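Local coordinates for SusD superfamily protein (Bacteroides vulgatus, PDB 3MYV) that probably binds polysaccharides at the bacterial outer membrane, consistent with a role in glycan uptake, at residues V279-A284 with G412-P417. Numbering follows the deposited sequence.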
ATOM      1  N   VAL A 279      -4.860 -15.057   8.802  1.00 13.08           N
ATOM      2  CA  VAL A 279      -5.828 -15.004   7.727  1.00 13.41           C
ATOM      3  C   VAL A 279      -7.172 -15.448   8.306  1.00 15.06           C
ATOM      4  O   VAL A 279      -7.233 -16.152   9.308  1.00 13.82           O
ATOM      5  CB  VAL A 279      -5.425 -15.816   6.464  1.00 13.02           C
ATOM      6  CG1 VAL A 279      -4.037 -15.342   5.970  1.00 14.46           C
ATOM      7  CG2 VAL A 279      -5.465 -17.341   6.709  1.00 13.83           C
ATOM      8  N   THR A 280      -8.246 -15.026   7.667  1.00 13.62           N
ATOM      9  CA  THR A 280      -9.587 -15.440   8.072  1.00 13.35           C
ATOM     10  C   THR A 280      -9.869 -16.861   7.551  1.00 15.87           C
ATOM     11  O   THR A 280      -9.142 -17.394   6.666  1.00 13.96           O
ATOM     12  CB  THR A 280     -10.629 -14.489   7.483  1.00 12.09           C
ATOM     13  OG1 THR A 280     -10.463 -14.474   6.062  1.00 11.79           O
ATOM     14  CG2 THR A 280     -10.467 -13.073   8.047  1.00 17.35           C
ATOM     15  N   GLN A 281     -10.909 -17.480   8.102  1.00 14.96           N
ATOM     16  CA  GLN A 281     -11.342 -18.783   7.640  0.50 16.16           C
ATOM     17  C   GLN A 281     -11.723 -18.706   6.149  1.00 16.87           C
ATOM     18  O   GLN A 281     -11.422 -19.614   5.381  1.00 15.84           O
ATOM     19  CB  GLN A 281     -12.504 -19.314   8.484  0.50 17.28           C
ATOM     20  CG  GLN A 281     -12.806 -20.791   8.219  0.50 16.03           C
ATOM     21  CD  GLN A 281     -13.919 -21.344   9.083  0.50 17.21           C
ATOM     22  OE1 GLN A 281     -13.979 -21.091  10.282  0.50 19.24           O
ATOM     23  NE2 GLN A 281     -14.793 -22.134   8.477  0.50 20.14           N
ATOM     24  N   LYS A 282     -12.342 -17.602   5.737  1.00 17.61           N
ATOM     25  CA  LYS A 282     -12.721 -17.395   4.336  1.00 16.14           C
ATOM     26  C   LYS A 282     -11.499 -17.473   3.420  1.00 18.20           C
ATOM     27  O   LYS A 282     -11.529 -18.174   2.417  1.00 18.04           O
ATOM     28  CB  LYS A 282     -13.448 -16.056   4.167  1.00 16.47           C
ATOM     29  CG  LYS A 282     -13.710 -15.644   2.727  1.00 18.45           C
ATOM     30  CD  LYS A 282     -12.810 -14.470   2.288  1.00 21.46           C
ATOM     31  CE  LYS A 282     -12.844 -14.280   0.781  1.00 22.99           C
ATOM     32  NZ  LYS A 282     -11.944 -13.211   0.259  1.00 18.32           N
ATOM     33  N   TYR A 283     -10.416 -16.795   3.764  1.00 16.56           N
ATOM     34  CA  TYR A 283      -9.245 -16.815   2.907  1.00 15.95           C
ATOM     35  C   TYR A 283      -8.600 -18.217   2.897  1.00 16.56           C
ATOM     36  O   TYR A 283      -8.238 -18.746   1.849  1.00 15.61           O
ATOM     37  CB  TYR A 283      -8.210 -15.785   3.333  1.00 16.08           C
ATOM     38  CG  TYR A 283      -7.019 -15.750   2.378  1.00 12.76           C
ATOM     39  CD1 TYR A 283      -7.055 -14.973   1.222  1.00 16.89           C
ATOM     40  CD2 TYR A 283      -5.890 -16.531   2.596  1.00 16.93           C
ATOM     41  CE1 TYR A 283      -5.999 -14.937   0.346  1.00 15.47           C
ATOM     42  CE2 TYR A 283      -4.831 -16.525   1.700  1.00 15.14           C
ATOM     43  CZ  TYR A 283      -4.898 -15.711   0.566  1.00 15.58           C
ATOM     44  OH  TYR A 283      -3.853 -15.687  -0.328  1.00 16.50           O
ATOM     45  N   ALA A 284      -8.490 -18.815   4.072  1.00 15.77           N
ATOM     46  CA  ALA A 284      -7.893 -20.127   4.194  1.00 15.78           C
ATOM     47  C   ALA A 284      -8.670 -21.142   3.366  1.00 17.88           C
ATOM     48  O   ALA A 284      -8.082 -21.914   2.602  1.00 17.00           O
ATOM     49  CB  ALA A 284      -7.848 -20.533   5.640  1.00 16.31           C
ATOM     50  N   GLY A 412     -18.832 -14.901  10.718  1.00 22.55           N
ATOM     51  CA  GLY A 412     -18.592 -16.332  10.881  1.00 22.18           C
ATOM     52  C   GLY A 412     -17.122 -16.673  11.046  1.00 22.35           C
ATOM     53  O   GLY A 412     -16.326 -15.853  11.533  1.00 18.82           O
ATOM     54  N   GLY A 413     -16.776 -17.894  10.655  1.00 20.42           N
ATOM     55  CA  GLY A 413     -15.421 -18.397  10.774  1.00 19.64           C
ATOM     56  C   GLY A 413     -14.934 -18.351  12.202  1.00 18.58           C
ATOM     57  O   GLY A 413     -15.604 -18.812  13.121  1.00 17.25           O
ATOM     58  N   TYR A 414     -13.764 -17.757  12.396  1.00 15.77           N
ATOM     59  CA  TYR A 414     -13.249 -17.496  13.719  1.00 17.76           C
ATOM     60  C   TYR A 414     -13.039 -15.990  13.954  1.00 17.24           C
ATOM     61  O   TYR A 414     -12.161 -15.564  14.708  1.00 17.01           O
ATOM     62  CB  TYR A 414     -11.974 -18.313  13.966  1.00 18.26           C
ATOM     63  CG  TYR A 414     -10.909 -18.354  12.882  1.00 16.43           C
ATOM     64  CD1 TYR A 414      -9.952 -17.338  12.769  1.00 19.91           C
ATOM     65  CD2 TYR A 414     -10.796 -19.454  12.022  1.00 16.91           C
ATOM     66  CE1 TYR A 414      -8.956 -17.388  11.804  1.00 15.90           C
ATOM     67  CE2 TYR A 414      -9.800 -19.528  11.068  1.00 18.04           C
ATOM     68  CZ  TYR A 414      -8.871 -18.485  10.955  1.00 15.81           C
ATOM     69  OH  TYR A 414      -7.880 -18.571  10.008  1.00 17.23           O
ATOM     70  N   HIS A 415     -13.894 -15.187  13.344  1.00 17.16           N
ATOM     71  CA  HIS A 415     -13.929 -13.763  13.645  1.00 16.16           C
ATOM     72  C   HIS A 415     -14.185 -13.517  15.129  1.00 16.75           C
ATOM     73  O   HIS A 415     -14.874 -14.299  15.804  1.00 17.19           O
ATOM     74  CB  HIS A 415     -14.976 -13.045  12.796  1.00 12.94           C
ATOM     75  CG  HIS A 415     -14.514 -12.735  11.401  1.00 16.07           C
ATOM     76  ND1 HIS A 415     -13.671 -11.679  11.116  1.00 13.01           N
ATOM     77  CD2 HIS A 415     -14.792 -13.325  10.216  1.00 16.72           C
ATOM     78  CE1 HIS A 415     -13.443 -11.648   9.815  1.00 14.66           C
ATOM     79  NE2 HIS A 415     -14.095 -12.647   9.249  1.00 15.40           N
ATOM     80  N   LEU A 416     -13.635 -12.421  15.631  1.00 15.18           N
ATOM     81  CA  LEU A 416     -13.836 -12.042  17.022  1.00 16.06           C
ATOM     82  C   LEU A 416     -15.226 -11.490  17.291  1.00 16.13           C
ATOM     83  O   LEU A 416     -15.886 -10.960  16.388  1.00 16.38           O
ATOM     84  CB  LEU A 416     -12.815 -10.989  17.434  1.00 15.07           C
ATOM     85  CG  LEU A 416     -11.327 -11.302  17.228  1.00 21.46           C
ATOM     86  CD1 LEU A 416     -10.478 -10.201  17.853  1.00 17.86           C
ATOM     87  CD2 LEU A 416     -10.984 -12.661  17.823  1.00 24.86           C
ATOM     88  N   PRO A 417     -15.671 -11.581  18.552  1.00 18.92           N
ATOM     89  CA  PRO A 417     -16.979 -10.989  18.865  1.00 21.00           C
ATOM     90  C   PRO A 417     -17.010  -9.489  18.556  1.00 18.60           C
ATOM     91  O   PRO A 417     -16.008  -8.803  18.687  1.00 21.64           O
ATOM     92  CB  PRO A 417     -17.131 -11.215  20.384  1.00 22.59           C
ATOM     93  CG  PRO A 417     -16.208 -12.342  20.713  1.00 26.65           C
ATOM     94  CD  PRO A 417     -15.061 -12.251  19.712  1.00 21.77           C
TER
HETATM   95  O   HOH W   1     -12.400 -16.136  10.223  1.00 13.21           O
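Tyr414 reaches from the loop between strands 408-409 and 422-423 to the junction of strand 277-279 and helix 281-288, joined there by one direct hydrogen bond at the strand end and one water at the first helical residue. Its OH donates to Val279 O at 2.6 Å, from 37° above the carbonyl plane, and also bonds Trp310 N of strand 307-312, so the buried hydroxyl has two backbone partners. A phenylalanine here would probably leave Val279 O and Trp310 N without the hydroxyl they share. CG sits between the backbone N and the carbonyl carbon (chi1 46°), which carries the ring over the first helical turn and lays one face above Gln281 N; Gln281 CB packs 3.7 Å from Tyr414 CE2. A water on a face of this ring accepts from Tyr414 N at 3.0 Å and from Gln281 N at 2.9 Å, the latter an amide that the first turn of a helix leaves without an intrahelical acceptor. Thr280 is the N-cap: OG1 accepts from Tyr283 N, the capping bond, and is also hydrogen-bonded to Asp46 O, while CG2 meets His415 CE1 at 3.7 Å. Glycine suits position 413, with its positive phi, because a CB there would run into Gln281 CB, already 3.8 Å from Gly413 CA.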